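Local atomic coordinates of glycoside Hydrolase (Bacteroides uniformis, PDB entry 5TA0), a protein that binds the agarose oligosaccharide neoagarooctaose and, as a family 86 glycoside hydrolase of a human gut bacterium, probably cleaves agarose chains. Residues Y133-L138 with I364-P369; G258-R263 with T533-E538; R394-E397 with F401-E404. All blocks are in the same frame, centred on the assembly; numbering follows the deposited sequence.

Interaction 1: residues Y133-L138 with I364-P369. With EDO (1,2-ethanediol), chain S.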
loop_
_atom_site.group_PDB
_atom_site.type_symbol
_atom_site.label_atom_id
_atom_site.label_comp_id
_atom_site.label_asym_id
_atom_site.label_seq_id
_atom_site.Cartn_x
_atom_site.Cartn_y
_atom_site.Cartn_z
ATOM N N TYR A 133 -14.317 11.366 -8.914
ATOM C CA TYR A 133 -13.080 11.215 -8.153
ATOM C C TYR A 133 -13.130 10.118 -7.071
ATOM O O TYR A 133 -12.163 9.922 -6.353
ATOM C CB TYR A 133 -12.702 12.548 -7.486
ATOM C CG TYR A 133 -12.380 13.660 -8.457
ATOM C CD1 TYR A 133 -11.107 13.801 -8.963
ATOM C CD2 TYR A 133 -13.346 14.579 -8.840
ATOM C CE1 TYR A 133 -10.779 14.821 -9.847
ATOM C CE2 TYR A 133 -13.039 15.622 -9.713
ATOM C CZ TYR A 133 -11.755 15.727 -10.218
ATOM O OH TYR A 133 -11.434 16.753 -11.074
ATOM N N SER A 134 -14.237 9.397 -6.963
ATOM C CA SER A 134 -14.485 8.512 -5.837
ATOM C C SER A 134 -14.664 7.066 -6.259
ATOM O O SER A 134 -15.496 6.748 -7.136
ATOM C CB SER A 134 -15.733 9.001 -5.120
ATOM O OG SER A 134 -15.998 8.201 -3.969
ATOM N N ASN A 135 -13.888 6.186 -5.633
ATOM C CA ASN A 135 -14.069 4.745 -5.735
ATOM C C ASN A 135 -13.934 4.226 -4.315
ATOM O O ASN A 135 -12.835 4.136 -3.759
ATOM C CB ASN A 135 -13.030 4.143 -6.660
ATOM C CG ASN A 135 -13.268 2.669 -6.960
ATOM O OD1 ASN A 135 -14.253 2.098 -6.517
ATOM N ND2 ASN A 135 -12.384 2.064 -7.722
ATOM N N LEU A 136 -15.054 3.972 -3.677
ATOM C CA LEU A 136 -15.049 3.741 -2.237
ATOM C C LEU A 136 -14.593 2.368 -1.826
ATOM O O LEU A 136 -15.070 1.345 -2.351
ATOM C CB LEU A 136 -16.440 3.998 -1.646
ATOM C CG LEU A 136 -16.589 3.916 -0.130
ATOM C CD1 LEU A 136 -15.825 5.045 0.514
ATOM C CD2 LEU A 136 -18.065 3.924 0.262
ATOM N N ILE A 137 -13.690 2.352 -0.841
ATOM C CA ILE A 137 -13.412 1.166 -0.038
ATOM C C ILE A 137 -14.288 1.234 1.203
ATOM O O ILE A 137 -14.158 2.128 2.024
ATOM C CB ILE A 137 -11.921 1.087 0.402
ATOM C CG1 ILE A 137 -10.985 1.239 -0.805
ATOM C CG2 ILE A 137 -11.661 -0.199 1.179
ATOM C CD1 ILE A 137 -9.536 1.432 -0.420
ATOM N N LEU A 138 -15.194 0.270 1.325
ATOM C CA LEU A 138 -16.030 0.115 2.511
ATOM C C LEU A 138 -15.414 -0.956 3.422
ATOM O O LEU A 138 -14.884 -1.944 2.950
ATOM C CB LEU A 138 -17.448 -0.272 2.066
ATOM C CG LEU A 138 -18.515 -0.358 3.164
ATOM C CD1 LEU A 138 -18.674 0.951 3.940
ATOM C CD2 LEU A 138 -19.872 -0.753 2.572
ATOM N N ILE A 364 -1.514 -4.862 -7.670
ATOM C CA ILE A 364 -2.034 -3.977 -6.626
ATOM C C ILE A 364 -3.293 -3.308 -7.137
ATOM O O ILE A 364 -3.277 -2.673 -8.189
ATOM C CB ILE A 364 -0.975 -2.959 -6.143
ATOM C CG1 ILE A 364 0.063 -3.762 -5.338
ATOM C CG2 ILE A 364 -1.621 -1.818 -5.354
ATOM C CD1 ILE A 364 1.137 -2.992 -4.680
ATOM N N CYS A 365 -4.397 -3.511 -6.431
ATOM C CA CYS A 365 -5.666 -2.946 -6.884
ATOM C C CYS A 365 -5.940 -1.564 -6.309
ATOM O O CYS A 365 -6.805 -0.837 -6.800
ATOM C CB CYS A 365 -6.840 -3.886 -6.608
ATOM S SG CYS A 365 -7.137 -4.336 -4.884
ATOM N N TYR A 366 -5.247 -1.195 -5.224
ATOM C CA TYR A 366 -5.500 0.083 -4.538
ATOM C C TYR A 366 -4.460 0.236 -3.441
ATOM O O TYR A 366 -4.193 -0.740 -2.725
ATOM C CB TYR A 366 -6.888 0.041 -3.861
ATOM C CG TYR A 366 -7.771 1.268 -3.961
ATOM C CD1 TYR A 366 -9.135 1.128 -4.096
ATOM C CD2 TYR A 366 -7.261 2.551 -3.882
ATOM C CE1 TYR A 366 -9.975 2.216 -4.144
ATOM C CE2 TYR A 366 -8.078 3.660 -3.954
ATOM C CZ TYR A 366 -9.438 3.498 -4.056
ATOM O OH TYR A 366 -10.229 4.637 -4.086
ATOM N N ALA A 367 -3.869 1.405 -3.296
ATOM C CA ALA A 367 -2.952 1.672 -2.190
ATOM C C ALA A 367 -3.307 3.057 -1.683
ATOM O O ALA A 367 -3.310 4.021 -2.491
ATOM C CB ALA A 367 -1.506 1.593 -2.638
ATOM N N MET A 368 -3.625 3.197 -0.395
ATOM C CA MET A 368 -4.172 4.448 0.134
ATOM C C MET A 368 -3.352 4.954 1.305
ATOM O O MET A 368 -3.370 4.354 2.391
ATOM C CB MET A 368 -5.623 4.243 0.557
ATOM C CG MET A 368 -6.398 5.480 0.983
ATOM S SD MET A 368 -8.179 5.199 1.010
ATOM C CE MET A 368 -8.506 5.161 -0.753
ATOM N N PRO A 369 -2.628 6.068 1.102
ATOM C CA PRO A 369 -1.918 6.643 2.254
ATOM C C PRO A 369 -2.891 6.966 3.375
ATOM O O PRO A 369 -4.003 7.465 3.123
ATOM C CB PRO A 369 -1.327 7.919 1.690
ATOM C CG PRO A 369 -1.306 7.773 0.222
ATOM C CD PRO A 369 -2.446 6.866 -0.126
HETATM C C1 EDO S . -8.811 1.422 -8.109
HETATM O O1 EDO S . -9.583 1.288 -9.313
HETATM C C2 EDO S . -8.602 2.890 -7.839
HETATM O O2 EDO S . -9.783 3.656 -8.014
#
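Tyr366 reaches over to the backbone of Asn135 and donates a hydrogen bond through its hydroxyl: OH to Asn135 O, 2.7 Å, in the carbonyl plane and on a lone pair. That acceptor sits at the edge of the ring, so both faces can take other partners. Ile137 CD1 packs on one face as a CH-pi contact, 3.8 Å from the Tyr366 ring centroid and shifted toward the rim. On the opposite face lies a 1,2-ethanediol, probably from the crystallisation liquor, whose O2 accepts a bond from Asn135 ND2 (3.1 Å). Both strands belong to the parallel barrel, and they meet across its interior, their axes 10.4 Å apart and at 85°. A phenylalanine in place of Tyr366 would probably leave Asn135 O without this donor and the ring without the bond that fixes its outer end. Ile137 carries CG1 beside its backbone N (chi1 -52°) and extends from there, which brings CD1 to the ring and also within 3.9 Å of Met368 CE. Farther out, Asn50 of the first barrel strand touches Tyr366 and Met368, and Arg83 of strand 80-84 touches Ile137 and Met368. The Met368 side chain is about 9 Å from a bound 3,6-anhydro-alpha-L-galactopyranose.

Interaction 2: residues G258-R263 with T533-E538; sequences GRWNAR and TDYLKE. With EDO (1,2-ethanediol), chain I.
Trp260 and Tyr535 join the barrel to the beta-rich C-terminal part: helix 258-262 lies between two barrel strands in sequence, whereas Tyr535 and Leu536 lie near the end of strand 523-538, in a five-stranded sheet. Leu536 and Lys537 both face Val632 there, a G1 beta bulge. The indole N-H of Trp260 points at the tyrosine hydroxyl, NE1 to Tyr535 OH being 2.9 Å with an angle of 159° at the hydrogen, and the oxygen lies close to the indole plane. The two rings meet obliquely, and Trp260 CZ2 also touches Tyr535 CE1 at 3.9 Å. The phenol gets there through its first torsion: Tyr535 CG stands between the backbone N and the carbonyl carbon (chi1 88°). Leu536 CB then packs over the centre of one face of that ring. With CG turned away from its own backbone N (chi1 -169°), Leu536 directs CD2 to Trp260 CD1 at 3.7 Å, the two side chains sliding past each other in opposite directions. The same methyl meets Asn261 OD1 at 3.7 Å. Behind the pair, Met306 of helix 298-315 touches both Trp260 and Tyr535, and Phe252 meets the indole edge-to-face. On the strand side, Asp534 OD1 receives the backbone N-H of Tyr535 at 2.8 Å, on its anti side and tilted out of the carboxylate plane.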
loop_
_atom_site.group_PDB
_atom_site.type_symbol
_atom_site.label_atom_id
_atom_site.label_comp_id
_atom_site.label_asym_id
_atom_site.label_seq_id
_atom_site.Cartn_x
_atom_site.Cartn_y
_atom_site.Cartn_z
ATOM N N GLY A 258 6.589 -18.926 12.675
ATOM C CA GLY A 258 5.354 -19.374 13.255
ATOM C C GLY A 258 4.208 -18.384 13.046
ATOM O O GLY A 258 3.068 -18.775 12.962
ATOM N N ARG A 259 4.533 -17.095 12.979
ATOM C CA ARG A 259 3.467 -16.086 12.760
ATOM C C ARG A 259 2.884 -16.182 11.355
ATOM O O ARG A 259 1.655 -16.157 11.195
ATOM C CB ARG A 259 3.938 -14.684 13.074
ATOM C CG ARG A 259 2.831 -13.640 12.978
ATOM C CD ARG A 259 3.158 -12.405 13.758
ATOM N NE ARG A 259 2.264 -11.273 13.471
ATOM C CZ ARG A 259 1.837 -10.389 14.364
ATOM N NH1 ARG A 259 1.105 -9.339 13.980
ATOM N NH2 ARG A 259 2.084 -10.540 15.661
ATOM N N TRP A 260 3.758 -16.318 10.363
ATOM C CA TRP A 260 3.319 -16.643 9.007
ATOM C C TRP A 260 2.440 -17.896 9.000
ATOM O O TRP A 260 1.331 -17.924 8.443
ATOM C CB TRP A 260 4.511 -16.837 8.082
ATOM C CG TRP A 260 4.102 -17.520 6.806
ATOM C CD1 TRP A 260 4.250 -18.848 6.521
ATOM C CD2 TRP A 260 3.402 -16.943 5.689
ATOM N NE1 TRP A 260 3.698 -19.140 5.292
ATOM C CE2 TRP A 260 3.164 -17.986 4.772
ATOM C CE3 TRP A 260 2.950 -15.647 5.377
ATOM C CZ2 TRP A 260 2.517 -17.780 3.557
ATOM C CZ3 TRP A 260 2.319 -15.441 4.155
ATOM C CH2 TRP A 260 2.110 -16.501 3.265
ATOM N N ASN A 261 2.950 -18.973 9.610
ATOM C CA ASN A 261 2.260 -20.252 9.561
ATOM C C ASN A 261 0.895 -20.252 10.234
ATOM O O ASN A 261 0.003 -20.943 9.755
ATOM C CB ASN A 261 3.127 -21.355 10.167
ATOM C CG ASN A 261 4.252 -21.775 9.266
ATOM O OD1 ASN A 261 4.153 -21.749 8.042
ATOM N ND2 ASN A 261 5.340 -22.203 9.886
ATOM N N ALA A 262 0.742 -19.450 11.291
ATOM C CA ALA A 262 -0.520 -19.392 12.034
ATOM C C ALA A 262 -1.556 -18.426 11.458
ATOM O O ALA A 262 -2.735 -18.546 11.763
ATOM C CB ALA A 262 -0.238 -18.995 13.476
ATOM N N ARG A 263 -1.096 -17.458 10.654
ATOM C CA ARG A 263 -1.925 -16.324 10.250
ATOM C C ARG A 263 -2.112 -16.306 8.729
ATOM O O ARG A 263 -3.006 -16.998 8.238
ATOM C CB ARG A 263 -1.394 -15.032 10.859
ATOM C CG ARG A 263 -1.395 -15.067 12.371
ATOM C CD ARG A 263 -0.991 -13.733 12.913
ATOM N NE ARG A 263 -0.820 -13.787 14.356
ATOM C CZ ARG A 263 -0.954 -12.749 15.177
ATOM N NH1 ARG A 263 -1.354 -11.568 14.747
ATOM N NH2 ARG A 263 -0.739 -12.918 16.481
ATOM N N THR A 533 8.566 -23.317 -7.428
ATOM C CA THR A 533 7.650 -24.388 -7.133
ATOM C C THR A 533 7.390 -24.593 -5.646
ATOM O O THR A 533 6.420 -25.219 -5.292
ATOM C CB THR A 533 8.123 -25.736 -7.699
ATOM O OG1 THR A 533 9.378 -26.087 -7.106
ATOM C CG2 THR A 533 8.297 -25.663 -9.234
ATOM N N ASP A 534 8.267 -24.076 -4.790
ATOM C CA ASP A 534 8.156 -24.269 -3.348
ATOM C C ASP A 534 8.706 -23.028 -2.648
ATOM O O ASP A 534 9.211 -22.117 -3.295
ATOM C CB ASP A 534 8.947 -25.531 -2.939
ATOM C CG ASP A 534 8.423 -26.202 -1.694
ATOM O OD1 ASP A 534 7.620 -25.624 -0.937
ATOM O OD2 ASP A 534 8.836 -27.376 -1.487
ATOM N N TYR A 535 8.643 -23.015 -1.319
ATOM C CA TYR A 535 9.003 -21.844 -0.542
ATOM C C TYR A 535 9.340 -22.255 0.897
ATOM O O TYR A 535 9.213 -23.431 1.242
ATOM C CB TYR A 535 7.849 -20.812 -0.604
ATOM C CG TYR A 535 6.776 -20.964 0.450
ATOM C CD1 TYR A 535 6.329 -19.856 1.187
ATOM C CD2 TYR A 535 6.200 -22.212 0.722
ATOM C CE1 TYR A 535 5.370 -20.004 2.186
ATOM C CE2 TYR A 535 5.230 -22.364 1.699
ATOM C CZ TYR A 535 4.819 -21.243 2.436
ATOM O OH TYR A 535 3.862 -21.398 3.428
ATOM N N LEU A 536 9.796 -21.291 1.689
ATOM C CA LEU A 536 9.915 -21.417 3.161
ATOM C C LEU A 536 10.737 -22.631 3.603
ATOM O O LEU A 536 10.193 -23.618 4.116
ATOM C CB LEU A 536 8.526 -21.391 3.820
ATOM C CG LEU A 536 8.525 -21.239 5.362
ATOM C CD1 LEU A 536 9.344 -20.058 5.847
ATOM C CD2 LEU A 536 7.087 -21.136 5.831
ATOM N N LYS A 537 12.042 -22.539 3.391
ATOM C CA LYS A 537 12.963 -23.647 3.694
ATOM C C LYS A 537 13.935 -23.225 4.794
ATOM O O LYS A 537 14.484 -22.126 4.773
ATOM C CB LYS A 537 13.719 -24.063 2.434
ATOM C CG LYS A 537 12.842 -24.551 1.282
ATOM C CD LYS A 537 11.996 -25.759 1.656
ATOM C CE LYS A 537 11.114 -26.239 0.514
ATOM N NZ LYS A 537 10.182 -27.306 0.977
ATOM N N GLU A 538 14.135 -24.121 5.761
ATOM C CA GLU A 538 15.087 -23.904 6.856
ATOM C C GLU A 538 16.526 -23.993 6.358
ATOM O O GLU A 538 16.857 -24.830 5.515
ATOM C CB GLU A 538 14.916 -24.973 7.948
ATOM C CG GLU A 538 13.578 -24.992 8.649
ATOM C CD GLU A 538 13.383 -26.203 9.557
ATOM O OE1 GLU A 538 14.325 -27.005 9.728
ATOM O OE2 GLU A 538 12.265 -26.360 10.082
HETATM C C1 EDO I . 3.203 -25.704 -7.327
HETATM O O1 EDO I . 3.915 -24.632 -6.714
HETATM C C2 EDO I . 3.451 -25.651 -8.820
HETATM O O2 EDO I . 4.848 -25.522 -9.079
#

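Interaction 3: residues R394-E397 with F401-E404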
loop_
_atom_site.group_PDB
_atom_site.type_symbol
_atom_site.label_atom_id
_atom_site.label_comp_id
_atom_site.label_asym_id
_atom_site.label_seq_id
_atom_site.Cartn_x
_atom_site.Cartn_y
_atom_site.Cartn_z
ATOM N N ARG A 394 -5.798 23.213 12.456
ATOM C CA ARG A 394 -6.263 24.566 12.777
ATOM C C ARG A 394 -5.078 25.522 12.804
ATOM O O ARG A 394 -3.949 25.135 13.137
ATOM C CB ARG A 394 -7.024 24.562 14.081
ATOM C CG ARG A 394 -8.366 23.852 13.963
ATOM C CD ARG A 394 -9.191 23.981 15.235
ATOM N NE ARG A 394 -10.560 23.444 15.168
ATOM C CZ ARG A 394 -11.665 24.123 14.857
ATOM N NH1 ARG A 394 -12.840 23.503 14.858
ATOM N NH2 ARG A 394 -11.638 25.403 14.526
ATOM N N GLU A 395 -5.329 26.768 12.416
ATOM C CA GLU A 395 -4.239 27.721 12.217
ATOM C C GLU A 395 -3.400 27.963 13.468
ATOM O O GLU A 395 -2.220 28.236 13.344
ATOM C CB GLU A 395 -4.712 29.042 11.610
ATOM C CG GLU A 395 -5.701 29.844 12.421
ATOM C CD GLU A 395 -6.354 30.975 11.621
ATOM O OE1 GLU A 395 -7.571 31.229 11.829
ATOM O OE2 GLU A 395 -5.664 31.589 10.761
ATOM N N ASN A 396 -3.967 27.818 14.659
ATOM C CA ASN A 396 -3.176 28.078 15.870
ATOM C C ASN A 396 -2.517 26.842 16.465
ATOM O O ASN A 396 -1.869 26.925 17.506
ATOM C CB ASN A 396 -4.041 28.785 16.906
ATOM C CG ASN A 396 -4.509 30.154 16.441
ATOM O OD1 ASN A 396 -3.777 30.878 15.756
ATOM N ND2 ASN A 396 -5.743 30.488 16.753
ATOM N N GLU A 397 -2.688 25.668 15.844
ATOM C CA GLU A 397 -1.943 24.493 16.267
ATOM C C GLU A 397 -0.453 24.730 15.948
ATOM O O GLU A 397 -0.149 25.337 14.928
ATOM C CB GLU A 397 -2.415 23.209 15.532
ATOM C CG GLU A 397 -3.820 22.754 15.895
ATOM C CD GLU A 397 -4.195 21.444 15.239
ATOM O OE1 GLU A 397 -5.210 21.443 14.518
ATOM O OE2 GLU A 397 -3.493 20.448 15.438
ATOM N N PHE A 401 -5.888 24.367 19.771
ATOM C CA PHE A 401 -6.780 23.817 18.753
ATOM C C PHE A 401 -7.856 24.882 18.459
ATOM O O PHE A 401 -9.031 24.710 18.776
ATOM C CB PHE A 401 -7.337 22.492 19.256
ATOM C CG PHE A 401 -8.087 21.695 18.210
ATOM C CD1 PHE A 401 -7.426 21.130 17.129
ATOM C CD2 PHE A 401 -9.455 21.482 18.345
ATOM C CE1 PHE A 401 -8.122 20.369 16.198
ATOM C CE2 PHE A 401 -10.153 20.729 17.412
ATOM C CZ PHE A 401 -9.482 20.173 16.344
ATOM N N THR A 402 -7.426 25.976 17.842
ATOM C CA THR A 402 -8.318 27.111 17.564
ATOM C C THR A 402 -7.936 27.719 16.239
ATOM O O THR A 402 -6.816 27.518 15.748
ATOM C CB THR A 402 -8.244 28.209 18.659
ATOM O OG1 THR A 402 -6.919 28.774 18.688
ATOM C CG2 THR A 402 -8.669 27.654 20.040
ATOM N N GLY A 403 -8.863 28.490 15.678
ATOM C CA GLY A 403 -8.657 29.133 14.400
ATOM C C GLY A 403 -9.198 28.258 13.277
ATOM O O GLY A 403 -9.568 27.099 13.500
ATOM N N GLU A 404 -9.249 28.823 12.083
ATOM C CA GLU A 404 -9.745 28.098 10.923
ATOM C C GLU A 404 -8.731 27.075 10.459
ATOM O O GLU A 404 -7.535 27.200 10.694
ATOM C CB GLU A 404 -10.030 29.059 9.777
ATOM C CG GLU A 404 -11.098 30.090 10.097
ATOM C CD GLU A 404 -11.752 30.643 8.852
ATOM O OE1 GLU A 404 -11.023 31.267 8.035
ATOM O OE2 GLU A 404 -12.977 30.428 8.702
#
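Arg394 lays its aliphatic arm over the face of Phe401, with CD 3.7 Å from the ring centroid and almost straight above it. The guanidinium itself lies off-centre, CZ 4.9 Å from the Phe401 centroid, a cation-pi contact in which the two planes stand 73° apart. An extended run from CG to NE carries the group past the ring, where Arg394 NH2 bonds to Gly403 O at 2.9 Å. Phe401 has a second neighbour at its edge: Glu397 OE1 lies 3.4 Å from CD1, and the same oxygen takes the backbone N-H of Arg394. Thr402 contributes its carbonyl, which accepts from Asn396 N, and its hydroxyl, with OG1 set 2.8 Å from Asn396 ND2 and nearly in that amide's plane. Glu395 adds a two-way grip on Glu404, its N donating to Glu404 O while OE1 receives Glu404 N. Gly403 CA packs against Glu395 CG (3.6 Å). Residues 394-397 form a type I beta turn, so the chain doubles back on itself. Outside it, Arg394 NH1 is salt-bridged to Glu376, Glu397 to Arg390, and Phe401 stacks with Tyr379. The loop sits near the surface, linking short strands 392-394 and 405-407, ahead of helix 411-416.

In the fold
From the N terminus, residues 133-138 come first, on an early barrel strand. Helix 258-262 follows, and interaction 1 then closes when residues 364-369, the last strand of the parallel barrel, come back across its interior. Interaction 3 opens afterwards and closes almost at once, a local loop at the surface, in series with interaction 1. Interaction 2 closes last, when residues 533-538 in the C-terminal beta region meet the helix; its long span therefore crosses that of interaction 1 and encloses interaction 3. Interaction 1 ties the barrel to itself, and interaction 2 ties it to the C-terminal sheet. Interactions 2 and 3 lie about 50 Å apart, centre to centre, on opposite sides of the chain's centre.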